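Local atomic coordinates of putative ABC transporter, periplasmic binding protein, amino acid (Neisseria gonorrhoeae, PDB entry 2YLN), a protein that binds L-cystine as the solute receptor of an ABC transporter, probably handing it to the membrane permease for uptake into the cell. Residues G47-R52 against A253-A258; D76-G81 against V86-A91; D210-L215 against Q274-D279. The protein carries 1 engineered substitution. All coordinates share one frame; numbering follows the deposited sequence. Where two conformers were deposited one is given.

Contact 1 (G47-R52 against A253-A258)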
ATOM      1  N   GLY A  47     -11.407 -11.882  21.705  1.00 17.46           N
ATOM      2  CA  GLY A  47     -12.690 -11.243  21.408  1.00 16.40           C
ATOM      3  C   GLY A  47     -12.739 -10.710  20.003  1.00 15.02           C
ATOM      4  O   GLY A  47     -11.704 -10.459  19.350  1.00 13.80           O
ATOM      5  N   SER A  48     -13.954 -10.523  19.476  1.00 14.02           N
ATOM      6  CA  SER A  48     -14.056 -10.140  18.092  1.00 12.82           C
ATOM      7  C   SER A  48     -13.574  -8.697  17.903  1.00 11.28           C
ATOM      8  O   SER A  48     -13.476  -7.890  18.853  1.00 10.09           O
ATOM      9  CB  SER A  48     -15.474 -10.232  17.592  1.00 14.32           C
ATOM     10  OG  SER A  48     -16.260  -9.244  18.262  1.00 14.09           O
ATOM     11  N   LEU A  49     -13.330  -8.347  16.656  1.00 10.02           N
ATOM     12  CA  LEU A  49     -12.879  -7.013  16.370  1.00  9.15           C
ATOM     13  C   LEU A  49     -13.924  -5.986  16.767  1.00  9.79           C
ATOM     14  O   LEU A  49     -13.574  -4.990  17.340  1.00  8.32           O
ATOM     15  CB  LEU A  49     -12.546  -6.986  14.872  1.00  9.16           C
ATOM     16  CG  LEU A  49     -12.029  -5.666  14.359  1.00  7.66           C
ATOM     17  CD1 LEU A  49     -10.815  -5.142  15.107  1.00  7.72           C
ATOM     18  CD2 LEU A  49     -11.685  -5.842  12.876  1.00  8.12           C
ATOM     19  N   ILE A  50     -15.191  -6.237  16.465  1.00  9.31           N
ATOM     20  CA  ILE A  50     -16.217  -5.245  16.852  1.00  9.63           C
ATOM     21  C   ILE A  50     -16.323  -5.163  18.340  1.00 10.07           C
ATOM     22  O   ILE A  50     -16.542  -4.102  18.860  1.00 10.81           O
ATOM     23  CB  ILE A  50     -17.554  -5.506  16.155  1.00 10.32           C
ATOM     24  CG1 ILE A  50     -18.557  -4.385  16.401  1.00  9.97           C
ATOM     25  CG2 ILE A  50     -18.205  -6.848  16.615  1.00 11.95           C
ATOM     26  CD1 ILE A  50     -18.133  -3.029  15.913  1.00 12.23           C
ATOM     27  N   GLU A  51     -16.221  -6.291  19.076  1.00 10.93           N
ATOM     28  CA  GLU A  51     -16.234  -6.209  20.520  1.00 10.84           C
ATOM     29  C   GLU A  51     -15.150  -5.250  20.988  1.00  9.91           C
ATOM     30  O   GLU A  51     -15.329  -4.460  21.903  1.00 10.79           O
ATOM     31  CB  GLU A  51     -16.048  -7.600  21.153  1.00 12.55           C
ATOM     32  CG  GLU A  51     -16.040  -7.624  22.684  1.00 14.73           C
ATOM     33  CD  GLU A  51     -15.704  -8.940  23.307  0.50 10.36           C
ATOM     34  OE1 GLU A  51     -15.692  -9.976  22.633  0.50 15.42           O
ATOM     35  OE2 GLU A  51     -15.427  -8.944  24.555  0.50 14.20           O
ATOM     36  N   ARG A  52     -13.926  -5.420  20.454  1.00 10.02           N
ATOM     37  CA  ARG A  52     -12.819  -4.550  20.890  1.00  8.82           C
ATOM     38  C   ARG A  52     -12.973  -3.121  20.442  1.00 10.34           C
ATOM     39  O   ARG A  52     -12.522  -2.191  21.165  1.00 10.35           O
ATOM     40  CB  ARG A  52     -11.466  -5.138  20.429  1.00  8.95           C
ATOM     41  CG  ARG A  52     -11.137  -6.386  21.298  1.00  9.84           C
ATOM     42  CD  ARG A  52      -9.873  -7.099  20.872  1.00  8.94           C
ATOM     43  NE  ARG A  52     -10.134  -7.938  19.663  1.00  9.53           N
ATOM     44  CZ  ARG A  52      -9.566  -7.810  18.462  1.00  7.63           C
ATOM     45  NH1 ARG A  52      -8.746  -6.827  18.251  1.00  9.01           N
ATOM     46  NH2 ARG A  52      -9.807  -8.675  17.496  1.00  9.05           N
ATOM     47  N   ALA A 253     -17.887  -0.877   9.177  1.00  6.43           N
ATOM     48  CA  ALA A 253     -18.695   0.355   9.251  1.00  6.21           C
ATOM     49  C   ALA A 253     -18.068   1.348  10.199  1.00  5.73           C
ATOM     50  O   ALA A 253     -18.071   2.549   9.904  1.00  6.42           O
ATOM     51  CB  ALA A 253     -20.136   0.013   9.689  1.00  7.87           C
ATOM     52  N   LYS A 254     -17.521   0.908  11.335  1.00  5.86           N
ATOM     53  CA  LYS A 254     -16.847   1.822  12.268  1.00  6.21           C
ATOM     54  C   LYS A 254     -15.615   2.451  11.618  1.00  5.48           C
ATOM     55  O   LYS A 254     -15.383   3.669  11.705  1.00  5.69           O
ATOM     56  CB  LYS A 254     -16.460   1.078  13.557  1.00  7.75           C
ATOM     57  CG  LYS A 254     -17.642   0.623  14.371  1.00 10.37           C
ATOM     58  CD  LYS A 254     -18.310   1.753  15.048  1.00 18.05           C
ATOM     59  CE  LYS A 254     -19.557   1.365  15.828  1.00 21.82           C
ATOM     60  NZ  LYS A 254     -19.864   2.441  16.791  1.00 29.74           N
ATOM     61  N   PHE A 255     -14.790   1.653  10.917  1.00  5.37           N
ATOM     62  CA  PHE A 255     -13.647   2.180  10.227  1.00  5.51           C
ATOM     63  C   PHE A 255     -14.063   3.193   9.173  1.00  4.80           C
ATOM     64  O   PHE A 255     -13.433   4.267   9.099  1.00  5.39           O
ATOM     65  CB  PHE A 255     -12.835   1.057   9.587  1.00  5.46           C
ATOM     66  CG  PHE A 255     -12.091   0.146  10.564  1.00  5.52           C
ATOM     67  CD1 PHE A 255     -11.492   0.558  11.705  1.00  7.82           C
ATOM     68  CD2 PHE A 255     -11.969  -1.171  10.259  1.00  8.80           C
ATOM     69  CE1 PHE A 255     -10.822  -0.333  12.492  1.00  8.91           C
ATOM     70  CE2 PHE A 255     -11.288  -2.031  11.057  1.00 12.12           C
ATOM     71  CZ  PHE A 255     -10.727  -1.592  12.198  1.00  8.17           C
ATOM     72  N   SER A 256     -15.068   2.884   8.356  1.00  5.34           N
ATOM     73  CA  SER A 256     -15.471   3.788   7.329  1.00  4.89           C
ATOM     74  C   SER A 256     -16.036   5.076   7.882  1.00  5.00           C
ATOM     75  O   SER A 256     -15.791   6.152   7.314  1.00  5.71           O
ATOM     76  CB  SER A 256     -16.480   3.124   6.445  1.00  5.65           C
ATOM     77  OG  SER A 256     -15.856   2.047   5.720  1.00  5.19           O
ATOM     78  N   THR A 257     -16.784   4.984   8.980  1.00  5.47           N
ATOM     79  CA  THR A 257     -17.340   6.191   9.608  1.00  6.22           C
ATOM     80  C   THR A 257     -16.200   7.087  10.074  1.00  5.36           C
ATOM     81  O   THR A 257     -16.242   8.292   9.822  1.00  5.77           O
ATOM     82  CB  THR A 257     -18.262   5.782  10.758  1.00  6.80           C
ATOM     83  OG1 THR A 257     -19.385   5.063  10.282  1.00  8.74           O
ATOM     84  CG2 THR A 257     -18.813   6.989  11.518  1.00  8.86           C
ATOM     85  N   ALA A 258     -15.170   6.536  10.712  1.00  4.94           N
ATOM     86  CA  ALA A 258     -14.051   7.312  11.146  1.00  4.86           C
ATOM     87  C   ALA A 258     -13.346   7.967   9.949  1.00  4.71           C
ATOM     88  O   ALA A 258     -12.960   9.139  10.007  1.00  5.20           O
ATOM     89  CB  ALA A 258     -13.087   6.446  11.961  1.00  5.58           C
TER
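The first turn of helix 49-55 faces helix 249-264 with the backbones closest at I50 and K254, whose CA atoms stand 8.4 Å apart, so side chains alone bridge the gap. L49 sends CD2 to F255 CE2 at 4.2 Å, approaching the ring obliquely. I50 makes the second contact through its longer branch: with CG1 opposite the backbone N (chi1 -172°), CD1 comes to 4.0 Å from K254 CG, and the two side chains cross at about a right angle. K254 bends about its CB-CG bond (chi2 -73°). In this type 2 periplasmic-binding-protein fold, the contact brings the N-terminal helix of the model against a helix near the C-terminal end of the chain, 200 residues later. L49 and F255 both also touch V244 of strand 238-245, while F255 goes on to V90 and L94 of helix 82-94. The residues just before the short helix secure its start: S48 OG caps it by accepting from E51 N at 3.1 Å, and R52 folds back so that NE (3.0 Å) and NH2 (3.2 Å) both bind G47 O, which lies in the guanidinium plane. R52 NH1 also makes a salt bridge to D118 and bonds T58 O.

Contact 2 (D76-G81 against V86-A91); sequences DGKLTG and VTRAVA
The carbonyl oxygen of L79 is gripped by both terminal nitrogens of R88, NH1 at 2.8 Å and NH2 at 2.9 Å from L79 O. The guanidinium comes end-on, with the oxygen close to its plane. Neither bond is straight, the N-H...O angles being 147° and 143°, as expected when two N-H groups converge on one atom. R88 gets there by leaving the helix with CG opposite the carbonyl carbon (chi1 -70°) and running extended from CG to NE. NH1 has a second partner in E85, one turn back on the same helix, and this salt bridge together with the paired bonds should fix the rotation of the guanidinium. In one of its two conformers K78, also extended, slants across the arginine and brings CE to 3.6 Å from R88 NH1. K78 NZ would then lie 4.4 Å from R88 NH1, a tentative closeness of like charges probably eased by the E85 carboxylate, which forms a long, weak ion pair with the lysine and also binds T80 OG1. L79 CB also lies 4.1 Å from R88 NH2, and both residues touch F100 of strand 97-102. In this family 3 solute-binding protein the motif is a strand-to-helix turn through the N-cap G81, with an arginine of helix 82-94 reaching back to the outer strand 79-80 of a three-stranded antiparallel sheet.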
ATOM      1  N   ASP A  76      14.535   9.491  12.906  1.00 16.30           N
ATOM      2  CA  ASP A  76      14.582   9.192  14.323  1.00 16.84           C
ATOM      3  C   ASP A  76      13.984   7.867  14.720  1.00 17.63           C
ATOM      4  O   ASP A  76      13.841   7.590  15.937  1.00 20.25           O
ATOM      5  CB  ASP A  76      13.937  10.397  15.092  1.00 19.55           C
ATOM      6  CG  ASP A  76      14.844  11.694  15.029  1.00 19.49           C
ATOM      7  OD1 ASP A  76      16.079  11.604  15.338  1.00 26.67           O
ATOM      8  OD2 ASP A  76      14.305  12.725  14.583  1.00 24.62           O
ATOM      9  N   GLY A  77      13.712   7.022  13.731  1.00 15.01           N
ATOM     10  CA  GLY A  77      13.247   5.694  13.919  1.00 14.83           C
ATOM     11  C   GLY A  77      11.763   5.559  14.153  1.00 13.76           C
ATOM     12  O   GLY A  77      11.269   4.453  14.361  1.00 15.17           O
ATOM     13  N   LYS A  78      11.023   6.678  14.077  0.55 12.92           N
ATOM     14  CA  LYS A  78       9.556   6.687  14.317  0.55 12.35           C
ATOM     15  C   LYS A  78       8.860   6.012  13.133  0.55  9.34           C
ATOM     16  O   LYS A  78       9.065   6.405  11.991  0.55  8.42           O
ATOM     17  CB  LYS A  78       8.981   8.119  14.497  0.55 14.10           C
ATOM     18  CG  LYS A  78       7.420   8.192  14.657  0.55 16.35           C
ATOM     19  CD  LYS A  78       6.888   9.619  14.553  0.55 21.88           C
ATOM     20  CE  LYS A  78       5.367   9.641  14.473  0.55 20.84           C
ATOM     21  NZ  LYS A  78       4.827  10.977  14.189  0.55 25.20           N
ATOM     22  N   LEU A  79       7.965   5.052  13.379  1.00  8.41           N
ATOM     23  CA  LEU A  79       7.040   4.548  12.339  1.00  7.34           C
ATOM     24  C   LEU A  79       6.053   5.638  11.973  1.00  7.24           C
ATOM     25  O   LEU A  79       5.317   6.111  12.840  1.00  8.57           O
ATOM     26  CB  LEU A  79       6.400   3.297  12.805  1.00  7.30           C
ATOM     27  CG  LEU A  79       5.444   2.666  11.774  1.00  8.11           C
ATOM     28  CD1 LEU A  79       6.196   2.069  10.546  1.00  8.65           C
ATOM     29  CD2 LEU A  79       4.593   1.585  12.427  1.00 10.16           C
ATOM     30  N   THR A  80       6.023   5.985  10.713  1.00  6.32           N
ATOM     31  CA  THR A  80       5.153   7.021  10.188  1.00  5.69           C
ATOM     32  C   THR A  80       4.832   6.658   8.757  1.00  5.30           C
ATOM     33  O   THR A  80       4.897   5.505   8.365  1.00  5.72           O
ATOM     34  CB  THR A  80       5.818   8.361  10.388  1.00  6.46           C
ATOM     35  OG1 THR A  80       4.917   9.438  10.046  1.00  8.03           O
ATOM     36  CG2 THR A  80       7.068   8.551   9.611  1.00  7.78           C
ATOM     37  N   GLY A  81       4.396   7.647   7.973  1.00  5.56           N
ATOM     38  CA  GLY A  81       3.882   7.455   6.639  1.00  5.01           C
ATOM     39  C   GLY A  81       2.372   7.658   6.612  1.00  4.62           C
ATOM     40  O   GLY A  81       1.696   7.509   7.612  1.00  5.02           O
ATOM     41  N   VAL A  86      -2.899   7.845   9.065  1.00  4.76           N
ATOM     42  CA  VAL A  86      -4.318   7.727   8.917  1.00  4.97           C
ATOM     43  C   VAL A  86      -4.864   6.715   9.945  1.00  4.88           C
ATOM     44  O   VAL A  86      -5.859   6.946  10.599  1.00  4.96           O
ATOM     45  CB  VAL A  86      -4.719   7.312   7.494  1.00  5.40           C
ATOM     46  CG1 VAL A  86      -6.178   6.942   7.415  1.00  6.58           C
ATOM     47  CG2 VAL A  86      -4.468   8.449   6.505  1.00  6.74           C
ATOM     48  N   THR A  87      -4.170   5.564  10.073  1.00  4.60           N
ATOM     49  CA  THR A  87      -4.612   4.525  10.966  1.00  4.42           C
ATOM     50  C   THR A  87      -4.598   5.001  12.407  1.00  5.11           C
ATOM     51  O   THR A  87      -5.506   4.737  13.191  1.00  5.56           O
ATOM     52  CB  THR A  87      -3.801   3.247  10.764  1.00  5.15           C
ATOM     53  OG1 THR A  87      -3.958   2.778   9.441  1.00  5.93           O
ATOM     54  CG2 THR A  87      -4.255   2.137  11.731  1.00  7.30           C
ATOM     55  N   ARG A  88      -3.551   5.743  12.805  1.00  5.00           N
ATOM     56  CA  ARG A  88      -3.511   6.317  14.143  1.00  6.03           C
ATOM     57  C   ARG A  88      -4.710   7.240  14.366  1.00  5.76           C
ATOM     58  O   ARG A  88      -5.299   7.243  15.446  1.00  6.26           O
ATOM     59  CB  ARG A  88      -2.208   7.044  14.450  1.00  5.86           C
ATOM     60  CG  ARG A  88      -1.032   6.130  14.604  1.00  6.87           C
ATOM     61  CD  ARG A  88       0.182   6.922  15.039  1.00  9.31           C
ATOM     62  NE  ARG A  88       1.360   6.071  15.244  1.00  9.99           N
ATOM     63  CZ  ARG A  88       2.519   6.177  14.620  1.00 10.05           C
ATOM     64  NH1 ARG A  88       2.825   7.123  13.752  1.00  9.30           N
ATOM     65  NH2 ARG A  88       3.444   5.249  14.883  1.00 10.95           N
ATOM     66  N   ALA A  89      -5.045   8.050  13.373  1.00  5.64           N
ATOM     67  CA  ALA A  89      -6.163   8.999  13.504  1.00  5.86           C
ATOM     68  C   ALA A  89      -7.464   8.226  13.590  1.00  6.61           C
ATOM     69  O   ALA A  89      -8.356   8.613  14.373  1.00  7.14           O
ATOM     70  CB  ALA A  89      -6.125   9.962  12.329  1.00  7.27           C
ATOM     71  N   VAL A  90      -7.635   7.147  12.815  1.00  5.15           N
ATOM     72  CA  VAL A  90      -8.805   6.287  12.914  1.00  6.09           C
ATOM     73  C   VAL A  90      -8.894   5.731  14.326  1.00  6.96           C
ATOM     74  O   VAL A  90      -9.995   5.693  14.939  1.00  7.10           O
ATOM     75  CB  VAL A  90      -8.788   5.200  11.847  1.00  5.40           C
ATOM     76  CG1 VAL A  90      -9.796   4.107  12.135  1.00  6.64           C
ATOM     77  CG2 VAL A  90      -8.990   5.799  10.452  1.00  6.27           C
ATOM     78  N   ALA A  91      -7.804   5.171  14.852  1.00  6.52           N
ATOM     79  CA  ALA A  91      -7.829   4.553  16.161  1.00  6.70           C
ATOM     80  C   ALA A  91      -8.252   5.561  17.210  1.00  8.23           C
ATOM     81  O   ALA A  91      -9.021   5.235  18.135  1.00  9.72           O
ATOM     82  CB  ALA A  91      -6.440   3.988  16.468  1.00  8.50           C
TER

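Contact 3 (D210-L215 against Q274-D279)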
ATOM      1  N   ASP A 210       3.640   1.989  -7.402  1.00  4.15           N
ATOM      2  CA  ASP A 210       2.783   3.115  -7.253  1.00  4.48           C
ATOM      3  C   ASP A 210       3.417   4.407  -7.720  1.00  4.02           C
ATOM      4  O   ASP A 210       4.564   4.690  -7.390  1.00  4.65           O
ATOM      5  CB  ASP A 210       2.435   3.241  -5.730  1.00  4.46           C
ATOM      6  CG  ASP A 210       1.555   4.456  -5.509  1.00  5.38           C
ATOM      7  OD1 ASP A 210       0.329   4.331  -5.765  1.00  5.84           O
ATOM      8  OD2 ASP A 210       2.094   5.509  -5.114  1.00  5.76           O
ATOM      9  N   GLU A 211       2.637   5.245  -8.394  0.70  4.92           N
ATOM     10  CA  GLU A 211       3.151   6.518  -8.900  0.70  5.63           C
ATOM     11  C   GLU A 211       3.771   7.387  -7.829  0.70  5.21           C
ATOM     12  O   GLU A 211       4.818   8.017  -8.013  0.70  5.46           O
ATOM     13  CB  GLU A 211       2.048   7.289  -9.613  0.70  6.71           C
ATOM     14  CG  GLU A 211       2.550   8.578 -10.223  0.70  8.90           C
ATOM     15  CD  GLU A 211       1.484   9.641 -10.457  0.70 10.01           C
ATOM     16  OE1 GLU A 211       0.426   9.615  -9.778  0.70 15.94           O
ATOM     17  OE2 GLU A 211       1.666  10.488 -11.287  0.70 16.39           O
ATOM     18  N   LEU A 212       3.032   7.536  -6.716  1.00  5.82           N
ATOM     19  CA  LEU A 212       3.505   8.426  -5.651  1.00  5.42           C
ATOM     20  C   LEU A 212       4.739   7.884  -4.937  1.00  5.06           C
ATOM     21  O   LEU A 212       5.624   8.671  -4.563  1.00  6.22           O
ATOM     22  CB  LEU A 212       2.374   8.695  -4.654  1.00  6.33           C
ATOM     23  CG  LEU A 212       1.112   9.305  -5.301  1.00  8.78           C
ATOM     24  CD1 LEU A 212       0.005   9.377  -4.303  1.00 10.03           C
ATOM     25  CD2 LEU A 212       1.386  10.685  -5.856  1.00 13.27           C
ATOM     26  N   ALA A 213       4.797   6.550  -4.736  1.00  5.01           N
ATOM     27  CA  ALA A 213       6.009   5.977  -4.124  1.00  5.11           C
ATOM     28  C   ALA A 213       7.212   6.166  -5.031  1.00  5.30           C
ATOM     29  O   ALA A 213       8.325   6.464  -4.575  1.00  5.93           O
ATOM     30  CB  ALA A 213       5.810   4.510  -3.798  1.00  5.98           C
ATOM     31  N   VAL A 214       7.034   6.008  -6.325  1.00  5.01           N
ATOM     32  CA  VAL A 214       8.125   6.201  -7.285  1.00  5.49           C
ATOM     33  C   VAL A 214       8.552   7.678  -7.330  1.00  5.69           C
ATOM     34  O   VAL A 214       9.737   7.970  -7.260  1.00  6.29           O
ATOM     35  CB  VAL A 214       7.750   5.667  -8.677  1.00  5.25           C
ATOM     36  CG1 VAL A 214       8.815   6.078  -9.680  1.00  6.47           C
ATOM     37  CG2 VAL A 214       7.576   4.152  -8.637  1.00  5.57           C
ATOM     38  N   LEU A 215       7.554   8.588  -7.389  1.00  5.96           N
ATOM     39  CA  LEU A 215       7.906   9.988  -7.371  1.00  6.94           C
ATOM     40  C   LEU A 215       8.655  10.374  -6.114  1.00  6.85           C
ATOM     41  O   LEU A 215       9.629  11.175  -6.159  1.00  8.38           O
ATOM     42  CB  LEU A 215       6.660  10.853  -7.565  1.00  7.12           C
ATOM     43  CG  LEU A 215       6.031  10.796  -8.925  1.00  8.70           C
ATOM     44  CD1 LEU A 215       4.704  11.557  -8.919  1.00 11.56           C
ATOM     45  CD2 LEU A 215       6.931  11.338 -10.040  1.00 13.35           C
ATOM     46  N   GLN A 274       1.113  16.610   3.644  0.70  5.15           N
ATOM     47  CA  GLN A 274       2.373  16.312   4.327  0.70  6.53           C
ATOM     48  C   GLN A 274       3.195  15.264   3.515  0.70  6.30           C
ATOM     49  O   GLN A 274       4.395  15.459   3.276  0.70  7.45           O
ATOM     50  CB  GLN A 274       2.108  15.837   5.714  0.70  7.20           C
ATOM     51  CG  GLN A 274       3.290  15.464   6.476  0.70 10.92           C
ATOM     52  CD  GLN A 274       2.995  15.005   7.892  0.70 14.89           C
ATOM     53  OE1 GLN A 274       1.838  14.913   8.329  0.70 14.70           O
ATOM     54  NE2 GLN A 274       4.052  14.534   8.542  0.70 21.39           N
ATOM     55  N   PHE A 275       2.558  14.161   3.141  1.00  6.14           N
ATOM     56  CA  PHE A 275       3.268  13.027   2.581  1.00  6.63           C
ATOM     57  C   PHE A 275       3.444  13.047   1.095  1.00  6.90           C
ATOM     58  O   PHE A 275       4.404  12.460   0.610  1.00  8.96           O
ATOM     59  CB  PHE A 275       2.667  11.682   3.094  1.00  6.70           C
ATOM     60  CG  PHE A 275       2.918  11.460   4.543  1.00  6.49           C
ATOM     61  CD1 PHE A 275       4.169  11.054   4.966  1.00  7.22           C
ATOM     62  CD2 PHE A 275       1.961  11.678   5.469  1.00  6.91           C
ATOM     63  CE1 PHE A 275       4.423  10.928   6.378  1.00  7.74           C
ATOM     64  CE2 PHE A 275       2.166  11.510   6.809  1.00  8.14           C
ATOM     65  CZ  PHE A 275       3.430  11.164   7.265  1.00  7.93           C
ATOM     66  N   PHE A 276       2.553  13.701   0.372  1.00  6.67           N
ATOM     67  CA  PHE A 276       2.550  13.687  -1.081  1.00  6.85           C
ATOM     68  C   PHE A 276       2.566  15.036  -1.684  1.00  7.41           C
ATOM     69  O   PHE A 276       2.715  15.147  -2.895  1.00  8.75           O
ATOM     70  CB  PHE A 276       1.315  12.971  -1.669  1.00  7.71           C
ATOM     71  CG  PHE A 276       0.950  11.694  -0.969  1.00  7.41           C
ATOM     72  CD1 PHE A 276       1.745  10.592  -0.982  1.00  9.72           C
ATOM     73  CD2 PHE A 276      -0.277  11.604  -0.284  1.00  8.04           C
ATOM     74  CE1 PHE A 276       1.383   9.427  -0.279  1.00  8.91           C
ATOM     75  CE2 PHE A 276      -0.644  10.461   0.359  1.00  8.57           C
ATOM     76  CZ  PHE A 276       0.199   9.374   0.390  1.00  8.35           C
ATOM     77  N   GLY A 277       2.324  16.103  -0.943  1.00  6.93           N
ATOM     78  CA  GLY A 277       2.063  17.385  -1.543  1.00  7.64           C
ATOM     79  C   GLY A 277       0.709  17.513  -2.215  1.00  8.28           C
ATOM     80  O   GLY A 277       0.554  18.432  -3.004  1.00 12.15           O
ATOM     81  N   LYS A 278      -0.242  16.628  -1.914  0.70  7.50           N
ATOM     82  CA  LYS A 278      -1.617  16.848  -2.415  0.70  8.16           C
ATOM     83  C   LYS A 278      -2.507  15.880  -1.694  0.70  6.82           C
ATOM     84  O   LYS A 278      -2.104  14.845  -1.204  0.70  7.19           O
ATOM     85  CB  LYS A 278      -1.748  16.562  -3.900  0.70 10.35           C
ATOM     86  CG  LYS A 278      -1.213  15.179  -4.312  0.70 12.45           C
ATOM     87  CD  LYS A 278      -1.445  14.968  -5.817  0.70 16.11           C
ATOM     88  CE  LYS A 278      -0.995  13.679  -6.335  0.70 21.09           C
ATOM     89  NZ  LYS A 278      -1.216  13.586  -7.848  0.70 22.69           N
ATOM     90  N   ASP A 279      -3.746  16.242  -1.688  1.00  7.37           N
ATOM     91  CA  ASP A 279      -4.809  15.425  -1.147  1.00  6.16           C
ATOM     92  C   ASP A 279      -5.186  14.380  -2.137  1.00  6.87           C
ATOM     93  O   ASP A 279      -5.516  14.741  -3.300  1.00  8.53           O
ATOM     94  CB  ASP A 279      -6.046  16.292  -0.827  1.00  7.15           C
ATOM     95  CG  ASP A 279      -7.148  15.544  -0.102  1.00  7.67           C
ATOM     96  OD1 ASP A 279      -6.989  14.383   0.231  1.00  7.38           O
ATOM     97  OD2 ASP A 279      -8.201  16.235   0.111  1.00  9.45           O
TER
HETATM   98  O   HOH W   1      -1.907  11.257 -10.249  0.50 22.85           O
HETATM   99  O   HOH W   2       0.733  12.391  -9.137  1.00 54.31           O
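Apolar contact comes first: L212 lays CD1 over one face of the F276 ring, a CH-pi contact 4.2 Å from the centroid and 20° off the ring normal, with L212 CB 4.2 Å from F276 CD1. The opposite face of the ring is filled by CB of F275, so F276 is sandwiched. The other leucine branch, L212 CD2, meets K278 CE at 3.9 Å in one of the lysine's two conformers. Polar contact is made through water, tentatively, since E211 too has two conformers. E211 OE1 and K278 NZ share two waters: one is 2.6 Å from K278 NZ and bonded weakly to E211 OE1, the other 2.9 Å from E211 OE1 and bonded weakly to the lysine. The helix start has its own cap, D210 OD2 accepting from A213 N at 2.9 Å through its anti lone pair and, weakly, from L212 N; the second oxygen of that carboxylate binds S144. F276 also meets the rings of F70 and Y82. In the closed conformation the contact sets the end of helix 267-276 against the first turn of helix 211-220, which follows strand 206-210 of the large sheet and rests D210 and A213 on Y67 of the ligand pocket, E211 and V214 on strand 142-151.

Contacts 1 and 2 meet directly through helix 82-94: V90 CG1 lies 4.0 Å from both F255 CD1 and A258 CB, although the centres of the two contacts are 19 Å apart. Contacts 2 and 3 touch through F275, whose CE1 comes to 3.5 Å from G81 CA and whose CZ is 3.6 Å from T80 OG1. Contacts 1 and 3 do not meet, their nearest atoms being about 13 Å apart, but their second segments lie on the successive helices 249-264 and 267-276. Bound cysteine lies about 11 Å from the L212 side chain and about 12 Å from that of L79.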